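Local coordinates for iron-chelator utilization protein (Thermobifida fusca TM51, PDB 4YHB) that binds FAD and probably acts as a flavin-dependent reductase that releases iron from ferric siderophores taken up by the cell, at residues H53-F58 / V84-Y89; P69-D74 / G127-R132; R34-G39 / L100-F105. One frame throughout, in Å; residues are numbered along the deposited sequence.

Interactions 1 and 3 pair strands within the six-stranded antiparallel FAD-binding barrel; interaction 2 sets a small two-stranded sheet against barrel strand 125-129. Interaction 3 is the buried one: ten of its eleven touching residues are inside the protein. Interaction 1 is partly buried and has a polar end at the flavin and the zinc ion. Strands 86-95 and 100-106 are neighbours, and both contacts touch FAD, with Tyr89 packing on Phe105 between them. Interaction 2 lies further out, its centre about 19 Å from the centre of the chain; its strand 125-129 neighbours strand 53-57 of interaction 1 in the barrel. It relies on side chains, without a backbone ladder, and ends in a partly exposed salt bridge.

Interaction 1: residues H53-F58 / V84-Y89; sequences HVKLWF and VIYRDY. With ZN (zinc ion), chain D; FAD (flavin-adenine dinucleotide), chain C.
Asp88 and Lys55 both set CG anti to the carbonyl carbon (chi1 -78° and -83°), which lays their side chains alongside each other on one face of an antiparallel strand pair; a bend at the last lysine torsion then turns NZ to the carboxylate. The salt bridge runs from Lys55 NZ to the syn lone pair of Asp88 OD1 at 2.8 Å. On the same face Tyr86 places CB over the indole of Trp57, 3.6 Å from the centroid of the five-membered ring and almost on its normal, a CH-pi contact; the two rings are slid apart and barely overlap. Trp57 CZ3 also meets Val84 CG1. Leu56 and Tyr89 lie on the other face, Leu56 CD1 packing 3.7 Å from Tyr89 CD1, and Phe58 brings CZ to Tyr89 CE1. Backbone bonds pair Val54 with Tyr89 and Leu56 with Arg87 in both directions, and Phe58 N reaches Ile85 O.

This is a strand pair of the flavin-binding barrel, and its residues meet the cofactor directly. Arg87 NE bonds FAD O1P at 2.7 Å while NH2 donates to O1A, so a single guanidinium spans both phosphates; NH1 turns back to Tyr86 O. Asp88 O accepts from FAD O2' at 2.7 Å. The methyl C7M of the flavin sits over the centre of the His53 ring, whose NE2 binds the zinc ion at 2.2 Å, together with His265, His266 and three waters. Ala51 O holds His53 ND1, fixing the ring rotation. One zinc-bound water donates to Asp88 OD2, leaving OD1 for lysine: the carboxylate thus links the metal shell to Lys55, and its negative charge probably offsets part of the positive charge gathered there.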
loop_
_atom_site.group_PDB
_atom_site.type_symbol
_atom_site.label_atom_id
_atom_site.label_comp_id
_atom_site.label_asym_id
_atom_site.label_seq_id
_atom_site.Cartn_x
_atom_site.Cartn_y
_atom_site.Cartn_z
ATOM N N HIS A 53 1.990 -0.959 -6.938
ATOM C CA HIS A 53 2.604 0.193 -6.279
ATOM C C HIS A 53 3.637 0.868 -7.164
ATOM O O HIS A 53 4.276 0.240 -8.012
ATOM C CB HIS A 53 3.249 -0.219 -4.948
ATOM C CG HIS A 53 4.190 -1.375 -5.072
ATOM N ND1 HIS A 53 3.752 -2.680 -5.152
ATOM C CD2 HIS A 53 5.543 -1.426 -5.141
ATOM C CE1 HIS A 53 4.795 -3.486 -5.254
ATOM N NE2 HIS A 53 5.890 -2.749 -5.260
ATOM N N VAL A 54 3.798 2.163 -6.942
ATOM C CA VAL A 54 4.768 2.961 -7.670
ATOM C C VAL A 54 5.864 3.383 -6.716
ATOM O O VAL A 54 5.726 3.249 -5.491
ATOM C CB VAL A 54 4.123 4.222 -8.299
ATOM C CG1 VAL A 54 3.159 3.834 -9.381
ATOM C CG2 VAL A 54 3.411 5.066 -7.225
ATOM N N LYS A 55 6.958 3.882 -7.268
ATOM C CA LYS A 55 7.926 4.604 -6.463
ATOM C C LYS A 55 7.706 6.081 -6.719
ATOM O O LYS A 55 7.740 6.539 -7.865
ATOM C CB LYS A 55 9.372 4.196 -6.798
ATOM C CG LYS A 55 9.855 2.931 -6.087
ATOM C CD LYS A 55 11.111 2.356 -6.752
ATOM C CE LYS A 55 11.820 1.388 -5.818
ATOM N NZ LYS A 55 10.920 0.311 -5.309
ATOM N N LEU A 56 7.459 6.824 -5.651
ATOM C CA LEU A 56 7.329 8.267 -5.742
ATOM C C LEU A 56 8.654 8.931 -5.431
ATOM O O LEU A 56 9.312 8.603 -4.436
ATOM C CB LEU A 56 6.243 8.781 -4.774
ATOM C CG LEU A 56 4.838 8.259 -5.077
ATOM C CD1 LEU A 56 3.811 8.872 -4.115
ATOM C CD2 LEU A 56 4.440 8.525 -6.534
ATOM N N TRP A 57 9.022 9.896 -6.262
ATOM C CA TRP A 57 10.291 10.599 -6.132
ATOM C C TRP A 57 10.049 12.024 -5.648
ATOM O O TRP A 57 9.409 12.827 -6.330
ATOM C CB TRP A 57 11.052 10.587 -7.478
ATOM C CG TRP A 57 11.525 9.205 -7.873
ATOM C CD1 TRP A 57 10.752 8.091 -8.049
ATOM C CD2 TRP A 57 12.877 8.799 -8.147
ATOM N NE1 TRP A 57 11.543 7.015 -8.411
ATOM C CE2 TRP A 57 12.845 7.424 -8.473
ATOM C CE3 TRP A 57 14.108 9.465 -8.156
ATOM C CZ2 TRP A 57 14.000 6.704 -8.805
ATOM C CZ3 TRP A 57 15.254 8.744 -8.480
ATOM C CH2 TRP A 57 15.186 7.379 -8.799
ATOM N N PHE A 58 10.568 12.320 -4.457
ATOM C CA PHE A 58 10.226 13.529 -3.714
ATOM C C PHE A 58 11.306 14.606 -3.822
ATOM O O PHE A 58 12.488 14.289 -3.995
ATOM C CB PHE A 58 10.008 13.196 -2.220
ATOM C CG PHE A 58 8.809 12.316 -1.941
ATOM C CD1 PHE A 58 7.564 12.879 -1.693
ATOM C CD2 PHE A 58 8.929 10.934 -1.918
ATOM C CE1 PHE A 58 6.460 12.084 -1.425
ATOM C CE2 PHE A 58 7.817 10.124 -1.656
ATOM C CZ PHE A 58 6.589 10.702 -1.415
ATOM N N VAL A 84 18.602 11.509 -4.262
ATOM C CA VAL A 84 17.313 10.912 -4.608
ATOM C C VAL A 84 16.523 10.576 -3.347
ATOM O O VAL A 84 17.075 10.130 -2.344
ATOM C CB VAL A 84 17.459 9.635 -5.465
ATOM C CG1 VAL A 84 18.125 9.964 -6.806
ATOM C CG2 VAL A 84 18.245 8.571 -4.719
ATOM N N ILE A 85 15.221 10.807 -3.410
ATOM C CA ILE A 85 14.322 10.435 -2.326
ATOM C C ILE A 85 13.146 9.714 -2.928
ATOM O O ILE A 85 12.200 10.351 -3.369
ATOM C CB ILE A 85 13.811 11.655 -1.539
ATOM C CG1 ILE A 85 14.983 12.505 -1.044
ATOM C CG2 ILE A 85 12.928 11.189 -0.341
ATOM C CD1 ILE A 85 14.572 13.830 -0.432
ATOM N N TYR A 86 13.215 8.388 -2.988
ATOM C CA TYR A 86 12.116 7.637 -3.562
ATOM C C TYR A 86 11.573 6.674 -2.512
ATOM O O TYR A 86 12.320 6.201 -1.651
ATOM C CB TYR A 86 12.547 6.899 -4.844
ATOM C CG TYR A 86 13.631 5.861 -4.647
ATOM C CD1 TYR A 86 13.317 4.567 -4.268
ATOM C CD2 TYR A 86 14.973 6.179 -4.849
ATOM C CE1 TYR A 86 14.304 3.616 -4.078
ATOM C CE2 TYR A 86 15.970 5.232 -4.653
ATOM C CZ TYR A 86 15.627 3.955 -4.268
ATOM O OH TYR A 86 16.604 3.002 -4.080
ATOM N N ARG A 87 10.271 6.402 -2.586
ATOM C CA ARG A 87 9.575 5.564 -1.607
ATOM C C ARG A 87 8.427 4.845 -2.296
ATOM O O ARG A 87 7.829 5.388 -3.230
ATOM C CB ARG A 87 9.013 6.399 -0.439
ATOM C CG ARG A 87 9.995 7.339 0.264
ATOM C CD ARG A 87 10.961 6.570 1.123
ATOM N NE ARG A 87 11.771 7.428 1.985
ATOM C CZ ARG A 87 13.038 7.760 1.744
ATOM N NH1 ARG A 87 13.644 7.328 0.646
ATOM N NH2 ARG A 87 13.700 8.521 2.608
ATOM N N ASP A 88 8.102 3.642 -1.818
ATOM C CA ASP A 88 6.998 2.844 -2.353
ATOM C C ASP A 88 5.652 3.318 -1.819
ATOM O O ASP A 88 5.485 3.438 -0.604
ATOM C CB ASP A 88 7.153 1.374 -1.962
ATOM C CG ASP A 88 8.160 0.643 -2.804
ATOM O OD1 ASP A 88 8.958 1.297 -3.509
ATOM O OD2 ASP A 88 8.168 -0.602 -2.745
ATOM N N TYR A 89 4.695 3.540 -2.715
ATOM C CA TYR A 89 3.318 3.844 -2.333
ATOM C C TYR A 89 2.362 3.068 -3.235
ATOM O O TYR A 89 2.617 2.870 -4.428
ATOM C CB TYR A 89 3.024 5.362 -2.418
ATOM C CG TYR A 89 3.601 6.143 -1.260
ATOM C CD1 TYR A 89 4.872 6.689 -1.338
ATOM C CD2 TYR A 89 2.883 6.295 -0.065
ATOM C CE1 TYR A 89 5.420 7.387 -0.280
ATOM C CE2 TYR A 89 3.426 6.995 1.019
ATOM C CZ TYR A 89 4.703 7.536 0.897
ATOM O OH TYR A 89 5.278 8.229 1.932
HETATM ZN ZN ZN D . 7.791 -3.807 -5.260
HETATM P PA FAD C . 11.407 6.853 5.646
HETATM O O1A FAD C . 12.556 7.798 5.269
HETATM O O2A FAD C . 11.388 5.566 4.738
HETATM O O5B FAD C . 11.686 6.308 7.136
HETATM C C5B FAD C . 12.117 7.168 8.128
HETATM C C4B FAD C . 11.685 6.619 9.502
HETATM O O4B FAD C . 10.295 6.669 9.676
HETATM C C3B FAD C . 12.085 5.220 9.714
HETATM O O3B FAD C . 12.474 5.123 11.046
HETATM C C2B FAD C . 10.895 4.472 9.482
HETATM O O2B FAD C . 10.789 3.287 10.262
HETATM C C1B FAD C . 9.822 5.384 9.905
HETATM N N9A FAD C . 8.558 5.231 9.196
HETATM C C8A FAD C . 8.389 4.991 7.878
HETATM N N7A FAD C . 7.076 4.938 7.615
HETATM C C5A FAD C . 6.410 5.188 8.766
HETATM C C6A FAD C . 5.060 5.266 9.112
HETATM N N6A FAD C . 4.064 5.086 8.115
HETATM N N1A FAD C . 4.714 5.525 10.384
HETATM C C2A FAD C . 5.656 5.707 11.334
HETATM N N3A FAD C . 6.958 5.639 11.037
HETATM C C4A FAD C . 7.349 5.368 9.772
HETATM N N1 FAD C . 2.775 3.896 2.834
HETATM C C2 FAD C . 1.712 4.699 2.763
HETATM O O2 FAD C . 1.581 5.607 3.570
HETATM N N3 FAD C . 0.797 4.477 1.770
HETATM C C4 FAD C . 0.942 3.479 0.873
HETATM O O4 FAD C . 0.093 3.339 0.004
HETATM C C4X FAD C . 2.039 2.618 0.930
HETATM N N5 FAD C . 2.236 1.575 0.044
HETATM C C5X FAD C . 3.337 0.794 0.152
HETATM C C6 FAD C . 3.545 -0.257 -0.748
HETATM C C7 FAD C . 4.555 -0.985 -0.661
HETATM C C7M FAD C . 4.672 -2.108 -1.708
HETATM C C8 FAD C . 5.474 -0.893 0.169
HETATM C C8M FAD C . 6.665 -1.807 0.241
HETATM C C9 FAD C . 5.427 0.087 1.124
HETATM C C9A FAD C . 4.295 1.107 1.241
HETATM N N10 FAD C . 4.077 2.103 2.085
HETATM C C10 FAD C . 2.972 2.871 1.964
HETATM C "C1'" FAD C . 5.046 2.365 3.171
HETATM C "C2'" FAD C . 6.034 3.436 2.825
HETATM O "O2'" FAD C . 6.765 3.050 1.729
HETATM C "C3'" FAD C . 6.954 3.669 4.075
HETATM O "O3'" FAD C . 6.119 3.982 5.146
HETATM C "C4'" FAD C . 8.075 4.653 3.876
HETATM O "O4'" FAD C . 9.057 4.430 4.797
HETATM C "C5'" FAD C . 7.638 6.118 4.031
HETATM O "O5'" FAD C . 8.572 7.032 3.510
HETATM P P FAD C . 9.155 8.094 4.525
HETATM O O1P FAD C . 10.164 8.864 3.644
HETATM O O2P FAD C . 7.900 8.729 5.182
HETATM O O3P FAD C . 10.091 7.761 5.755
HETATM O O HOH W 1 13.823 12.302 -5.429
HETATM O O HOH W 2 8.789 -1.925 -4.802
HETATM O O HOH W 3 6.789 -5.627 -5.920
HETATM O O HOH W 4 8.046 -3.257 -7.452
#

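Interaction 2: residues P69-D74 / G127-R132; sequences PVVEDD and GVLGPR
Asp74 and Arg132 meet by charge at the outer end of this contact, where the two terminal nitrogens of the guanidinium each take one oxygen of Asp74. Arg132 NH2 bonds Asp74 OD2 at 2.8 Å with an N-H...O angle of 162°, and Arg132 NH1 donates to the backbone oxygen Asp74 O at 3.2 Å. The oxygen OD2 lies near the guanidinium plane, yet the donor comes from above the carboxylate plane, and the two flat groups are turned 69° apart. Bends at the second and third torsions curl the arginine back to the aspartate.

The apolar half lies at the other end. Val71 CG2 touches Leu129 CD1 at 3.5 Å, and Pro69 CG passes 4.0 Å from Leu129 CB, the two side chains running antiparallel past one another. Pro69 CD lies 4.2 Å from Gly127 CA; a side chain at this glycine would run into the proline ring.

In fold terms, the segment 69-74 carries the first strand of a small two-stranded sheet, 71-72 with 75-76, laid against strand 125-129 of the FAD-binding barrel. No backbone-to-backbone hydrogen bond joins the segments; every contact involves at least one side chain.

Further out, Arg132 NH2 also bonds Tyr13 O, and Asp74 OD1 accepts from Leu15 N, so the N-terminal region holds both members of the ion pair. Trp57 of the adjoining strand 53-57 packs on Pro69 and Leu129, and backbone bonds from Gly127 to Trp57 and from Leu129 to Lys55 fix the barrel strand. The nearest side-chain atom of Arg132, CB, is about 6 Å from the zinc ion, while its guanidinium lies farther off, at Asp74.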
loop_
_atom_site.group_PDB
_atom_site.type_symbol
_atom_site.label_atom_id
_atom_site.label_comp_id
_atom_site.label_asym_id
_atom_site.label_seq_id
_atom_site.Cartn_x
_atom_site.Cartn_y
_atom_site.Cartn_z
ATOM N N PRO A 69 13.327 10.161 -11.640
ATOM C CA PRO A 69 13.879 8.908 -12.169
ATOM C C PRO A 69 14.498 9.078 -13.553
ATOM O O PRO A 69 13.938 9.798 -14.378
ATOM C CB PRO A 69 12.659 7.987 -12.271
ATOM C CG PRO A 69 11.570 8.639 -11.492
ATOM C CD PRO A 69 11.860 10.102 -11.492
ATOM N N VAL A 70 15.613 8.402 -13.804
ATOM C CA VAL A 70 16.166 8.311 -15.153
ATOM C C VAL A 70 15.942 6.901 -15.676
ATOM O O VAL A 70 16.449 5.952 -15.100
ATOM C CB VAL A 70 17.672 8.651 -15.175
ATOM C CG1 VAL A 70 18.304 8.249 -16.513
ATOM C CG2 VAL A 70 17.879 10.141 -14.900
ATOM N N VAL A 71 15.167 6.755 -16.745
ATOM C CA VAL A 71 14.834 5.422 -17.234
ATOM C C VAL A 71 15.382 5.241 -18.651
ATOM O O VAL A 71 15.133 6.066 -19.521
ATOM C CB VAL A 71 13.327 5.177 -17.223
ATOM C CG1 VAL A 71 12.982 3.894 -17.960
ATOM C CG2 VAL A 71 12.814 5.118 -15.779
ATOM N N GLU A 72 16.131 4.163 -18.850
ATOM C CA GLU A 72 16.741 3.850 -20.139
ATOM C C GLU A 72 16.704 2.351 -20.367
ATOM O O GLU A 72 17.084 1.591 -19.483
ATOM C CB GLU A 72 18.183 4.354 -20.189
ATOM C CG GLU A 72 18.319 5.872 -20.183
ATOM C CD GLU A 72 17.983 6.503 -21.529
ATOM O OE1 GLU A 72 17.887 5.764 -22.538
ATOM O OE2 GLU A 72 17.822 7.743 -21.575
ATOM N N ASP A 73 16.245 1.933 -21.545
ATOM C CA ASP A 73 16.136 0.511 -21.877
ATOM C C ASP A 73 15.416 -0.285 -20.775
ATOM O O ASP A 73 15.901 -1.318 -20.317
ATOM C CB ASP A 73 17.526 -0.072 -22.145
ATOM C CG ASP A 73 18.262 0.674 -23.258
ATOM O OD1 ASP A 73 17.879 0.512 -24.436
ATOM O OD2 ASP A 73 19.212 1.430 -22.953
ATOM N N ASP A 74 14.269 0.236 -20.348
ATOM C CA ASP A 74 13.394 -0.411 -19.365
ATOM C C ASP A 74 14.024 -0.617 -17.987
ATOM O O ASP A 74 13.615 -1.514 -17.238
ATOM C CB ASP A 74 12.899 -1.761 -19.887
ATOM C CG ASP A 74 11.504 -2.096 -19.383
ATOM O OD1 ASP A 74 10.632 -1.201 -19.427
ATOM O OD2 ASP A 74 11.276 -3.243 -18.939
ATOM N N GLY A 127 7.919 12.818 -9.089
ATOM C CA GLY A 127 8.332 11.808 -10.048
ATOM C C GLY A 127 7.595 10.519 -9.716
ATOM O O GLY A 127 7.438 10.161 -8.543
ATOM N N VAL A 128 7.118 9.827 -10.742
ATOM C CA VAL A 128 6.382 8.587 -10.536
ATOM C C VAL A 128 6.994 7.480 -11.378
ATOM O O VAL A 128 6.987 7.544 -12.624
ATOM C CB VAL A 128 4.888 8.751 -10.878
ATOM C CG1 VAL A 128 4.151 7.439 -10.650
ATOM C CG2 VAL A 128 4.271 9.880 -10.027
ATOM N N LEU A 129 7.547 6.471 -10.707
ATOM C CA LEU A 129 8.171 5.351 -11.411
ATOM C C LEU A 129 7.398 4.050 -11.192
ATOM O O LEU A 129 7.089 3.676 -10.054
ATOM C CB LEU A 129 9.632 5.192 -10.969
ATOM C CG LEU A 129 10.427 4.057 -11.635
ATOM C CD1 LEU A 129 10.614 4.332 -13.135
ATOM C CD2 LEU A 129 11.772 3.886 -10.944
ATOM N N GLY A 130 7.089 3.356 -12.286
ATOM C CA GLY A 130 6.338 2.122 -12.203
ATOM C C GLY A 130 4.837 2.302 -12.382
ATOM O O GLY A 130 4.400 3.351 -12.844
ATOM N N PRO A 131 4.037 1.290 -12.002
ATOM C CA PRO A 131 4.431 0.042 -11.339
ATOM C C PRO A 131 5.323 -0.805 -12.233
ATOM O O PRO A 131 5.185 -0.726 -13.444
ATOM C CB PRO A 131 3.096 -0.675 -11.095
ATOM C CG PRO A 131 2.055 0.370 -11.244
ATOM C CD PRO A 131 2.590 1.322 -12.264
ATOM N N ARG A 132 6.241 -1.552 -11.637
ATOM C CA ARG A 132 7.141 -2.415 -12.391
ATOM C C ARG A 132 6.333 -3.513 -13.087
ATOM O O ARG A 132 6.697 -4.017 -14.159
ATOM C CB ARG A 132 8.194 -2.999 -11.448
ATOM C CG ARG A 132 9.116 -4.065 -12.052
ATOM C CD ARG A 132 10.067 -3.505 -13.100
ATOM N NE ARG A 132 9.475 -3.443 -14.437
ATOM C CZ ARG A 132 10.188 -3.226 -15.539
ATOM N NH1 ARG A 132 11.501 -3.063 -15.438
ATOM N NH2 ARG A 132 9.599 -3.169 -16.734
#

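Interaction 3: residues R34-G39 / L100-F105; sequences RVDLGG and LLTIDF. With FAD (flavin-adenine dinucleotide), chain C.
Arg34 and Asp104 form a side-on, two-pronged salt bridge on a buried strand pair, with their guanidinium and carboxylate planes only 4° apart. Arg34 NE meets Asp104 OD1 and Arg34 NH2 meets Asp104 OD2, both at 2.8 Å and nearly straight; both oxygens use their syn lone pairs. The pair belongs to the antiparallel FAD-binding barrel, where strands 32-38 and 100-106 run side by side. Its ladder pairs Val35 with Ile103 and Leu37 with Leu101, each through two backbone bonds.

The arginine chain extends with CG opposite the backbone nitrogen and then bends at its third torsion (chi3 -66°), which turns NE back along the aspartate; Arg34 CG also rests 3.5 Å from Thr102 CG2. Next along this polar face, Thr102 OG1 donates to Asp36 OD1 at 2.6 Å from above the carboxylate plane, while Asn24 ND2 is bonded to Asp36 OD2, so both oxygens of this buried carboxylate have partners.

On the opposite face the chemistry is apolar: Leu37 CD1 lies 4.0 Å from Ile103 CG1, and Val35 CG2 meets the ring of Phe105 at CE1. Phe105 packs in turn on Tyr89 and Trp116.

Replacing Arg34 with a leucine is likely to leave the buried Asp104 carboxylate without its main counter-charge, since its ion pair with Arg92 is long and weak. The link to the cofactor is made by the backbone of the same aspartate, as FAD N3 donates to Asp104 O at 2.9 Å.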
loop_
_atom_site.group_PDB
_atom_site.type_symbol
_atom_site.label_atom_id
_atom_site.label_comp_id
_atom_site.label_asym_id
_atom_site.label_seq_id
_atom_site.Cartn_x
_atom_site.Cartn_y
_atom_site.Cartn_z
ATOM N N ARG A 34 -5.425 11.734 0.979
ATOM C CA ARG A 34 -5.669 11.088 -0.297
ATOM C C ARG A 34 -5.400 12.117 -1.371
ATOM O O ARG A 34 -5.971 13.213 -1.349
ATOM C CB ARG A 34 -7.106 10.553 -0.363
ATOM C CG ARG A 34 -7.499 9.949 -1.693
ATOM C CD ARG A 34 -8.775 9.132 -1.576
ATOM N NE ARG A 34 -8.563 7.954 -0.739
ATOM C CZ ARG A 34 -9.532 7.176 -0.273
ATOM N NH1 ARG A 34 -10.803 7.450 -0.540
ATOM N NH2 ARG A 34 -9.224 6.126 0.472
ATOM N N VAL A 35 -4.498 11.770 -2.289
ATOM C CA VAL A 35 -3.989 12.707 -3.274
ATOM C C VAL A 35 -4.270 12.163 -4.670
ATOM O O VAL A 35 -3.978 10.992 -4.940
ATOM C CB VAL A 35 -2.468 12.925 -3.074
ATOM C CG1 VAL A 35 -1.882 13.813 -4.170
ATOM C CG2 VAL A 35 -2.185 13.498 -1.681
ATOM N N ASP A 36 -4.850 12.986 -5.546
ATOM C CA ASP A 36 -4.977 12.604 -6.956
ATOM C C ASP A 36 -3.879 13.282 -7.772
ATOM O O ASP A 36 -3.742 14.508 -7.702
ATOM C CB ASP A 36 -6.349 12.990 -7.526
ATOM C CG ASP A 36 -7.510 12.269 -6.849
ATOM O OD1 ASP A 36 -7.322 11.138 -6.340
ATOM O OD2 ASP A 36 -8.628 12.843 -6.832
ATOM N N LEU A 37 -3.114 12.488 -8.535
ATOM C CA LEU A 37 -2.024 12.984 -9.380
ATOM C C LEU A 37 -2.422 12.881 -10.853
ATOM O O LEU A 37 -2.978 11.870 -11.271
ATOM C CB LEU A 37 -0.734 12.187 -9.141
ATOM C CG LEU A 37 -0.182 12.188 -7.705
ATOM C CD1 LEU A 37 0.858 11.083 -7.524
ATOM C CD2 LEU A 37 0.447 13.538 -7.441
ATOM N N GLY A 38 -2.139 13.919 -11.632
ATOM C CA GLY A 38 -2.487 13.908 -13.047
ATOM C C GLY A 38 -1.418 14.559 -13.895
ATOM O O GLY A 38 -0.360 14.924 -13.385
ATOM N N GLY A 39 -1.706 14.724 -15.188
ATOM C CA GLY A 39 -0.771 15.340 -16.116
ATOM C C GLY A 39 -0.619 14.446 -17.333
ATOM O O GLY A 39 -0.926 13.260 -17.270
ATOM N N LEU A 100 -6.322 10.076 -13.737
ATOM C CA LEU A 100 -5.888 10.463 -12.397
ATOM C C LEU A 100 -5.398 9.252 -11.603
ATOM O O LEU A 100 -6.051 8.215 -11.588
ATOM C CB LEU A 100 -7.032 11.148 -11.642
ATOM C CG LEU A 100 -7.459 12.576 -11.994
ATOM C CD1 LEU A 100 -8.661 12.993 -11.131
ATOM C CD2 LEU A 100 -6.306 13.575 -11.836
ATOM N N LEU A 101 -4.241 9.399 -10.961
ATOM C CA LEU A 101 -3.671 8.375 -10.091
ATOM C C LEU A 101 -3.889 8.776 -8.645
ATOM O O LEU A 101 -3.417 9.832 -8.231
ATOM C CB LEU A 101 -2.174 8.202 -10.367
ATOM C CG LEU A 101 -1.341 7.437 -9.336
ATOM C CD1 LEU A 101 -1.863 6.015 -9.163
ATOM C CD2 LEU A 101 0.158 7.436 -9.709
ATOM N N THR A 102 -4.592 7.936 -7.881
ATOM C CA THR A 102 -4.867 8.235 -6.478
ATOM C C THR A 102 -3.911 7.487 -5.545
ATOM O O THR A 102 -3.709 6.272 -5.675
ATOM C CB THR A 102 -6.314 7.882 -6.095
ATOM O OG1 THR A 102 -7.210 8.622 -6.925
ATOM C CG2 THR A 102 -6.588 8.234 -4.628
ATOM N N ILE A 103 -3.315 8.233 -4.624
ATOM C CA ILE A 103 -2.403 7.679 -3.632
ATOM C C ILE A 103 -2.831 8.093 -2.234
ATOM O O ILE A 103 -3.064 9.285 -1.980
ATOM C CB ILE A 103 -0.957 8.167 -3.831
ATOM C CG1 ILE A 103 -0.512 8.039 -5.292
ATOM C CG2 ILE A 103 -0.008 7.462 -2.827
ATOM C CD1 ILE A 103 0.001 6.708 -5.683
ATOM N N ASP A 104 -2.912 7.119 -1.330
ATOM C CA ASP A 104 -3.168 7.399 0.082
ATOM C C ASP A 104 -1.860 7.431 0.881
ATOM O O ASP A 104 -1.156 6.417 0.962
ATOM C CB ASP A 104 -4.106 6.332 0.673
ATOM C CG ASP A 104 -5.552 6.549 0.293
ATOM O OD1 ASP A 104 -5.824 7.506 -0.447
ATOM O OD2 ASP A 104 -6.424 5.768 0.741
ATOM N N PHE A 105 -1.548 8.578 1.483
ATOM C CA PHE A 105 -0.321 8.753 2.265
ATOM C C PHE A 105 -0.603 8.723 3.765
ATOM O O PHE A 105 -1.476 9.457 4.240
ATOM C CB PHE A 105 0.352 10.100 1.988
ATOM C CG PHE A 105 0.880 10.276 0.599
ATOM C CD1 PHE A 105 0.030 10.576 -0.447
ATOM C CD2 PHE A 105 2.250 10.228 0.363
ATOM C CE1 PHE A 105 0.537 10.778 -1.742
ATOM C CE2 PHE A 105 2.765 10.423 -0.920
ATOM C CZ PHE A 105 1.908 10.699 -1.972
HETATM P PA FAD C . 11.407 6.853 5.646
HETATM O O1A FAD C . 12.556 7.798 5.269
HETATM O O2A FAD C . 11.388 5.566 4.738
HETATM O O5B FAD C . 11.686 6.308 7.136
HETATM C C5B FAD C . 12.117 7.168 8.128
HETATM C C4B FAD C . 11.685 6.619 9.502
HETATM O O4B FAD C . 10.295 6.669 9.676
HETATM C C3B FAD C . 12.085 5.220 9.714
HETATM O O3B FAD C . 12.474 5.123 11.046
HETATM C C2B FAD C . 10.895 4.472 9.482
HETATM O O2B FAD C . 10.789 3.287 10.262
HETATM C C1B FAD C . 9.822 5.384 9.905
HETATM N N9A FAD C . 8.558 5.231 9.196
HETATM C C8A FAD C . 8.389 4.991 7.878
HETATM N N7A FAD C . 7.076 4.938 7.615
HETATM C C5A FAD C . 6.410 5.188 8.766
HETATM C C6A FAD C . 5.060 5.266 9.112
HETATM N N6A FAD C . 4.064 5.086 8.115
HETATM N N1A FAD C . 4.714 5.525 10.384
HETATM C C2A FAD C . 5.656 5.707 11.334
HETATM N N3A FAD C . 6.958 5.639 11.037
HETATM C C4A FAD C . 7.349 5.368 9.772
HETATM N N1 FAD C . 2.775 3.896 2.834
HETATM C C2 FAD C . 1.712 4.699 2.763
HETATM O O2 FAD C . 1.581 5.607 3.570
HETATM N N3 FAD C . 0.797 4.477 1.770
HETATM C C4 FAD C . 0.942 3.479 0.873
HETATM O O4 FAD C . 0.093 3.339 0.004
HETATM C C4X FAD C . 2.039 2.618 0.930
HETATM N N5 FAD C . 2.236 1.575 0.044
HETATM C C5X FAD C . 3.337 0.794 0.152
HETATM C C6 FAD C . 3.545 -0.257 -0.748
HETATM C C7 FAD C . 4.555 -0.985 -0.661
HETATM C C7M FAD C . 4.672 -2.108 -1.708
HETATM C C8 FAD C . 5.474 -0.893 0.169
HETATM C C8M FAD C . 6.665 -1.807 0.241
HETATM C C9 FAD C . 5.427 0.087 1.124
HETATM C C9A FAD C . 4.295 1.107 1.241
HETATM N N10 FAD C . 4.077 2.103 2.085
HETATM C C10 FAD C . 2.972 2.871 1.964
HETATM C "C1'" FAD C . 5.046 2.365 3.171
HETATM C "C2'" FAD C . 6.034 3.436 2.825
HETATM O "O2'" FAD C . 6.765 3.050 1.729
HETATM C "C3'" FAD C . 6.954 3.669 4.075
HETATM O "O3'" FAD C . 6.119 3.982 5.146
HETATM C "C4'" FAD C . 8.075 4.653 3.876
HETATM O "O4'" FAD C . 9.057 4.430 4.797
HETATM C "C5'" FAD C . 7.638 6.118 4.031
HETATM O "O5'" FAD C . 8.572 7.032 3.510
HETATM P P FAD C . 9.155 8.094 4.525
HETATM O O1P FAD C . 10.164 8.864 3.644
HETATM O O2P FAD C . 7.900 8.729 5.182
HETATM O O3P FAD C . 10.091 7.761 5.755
#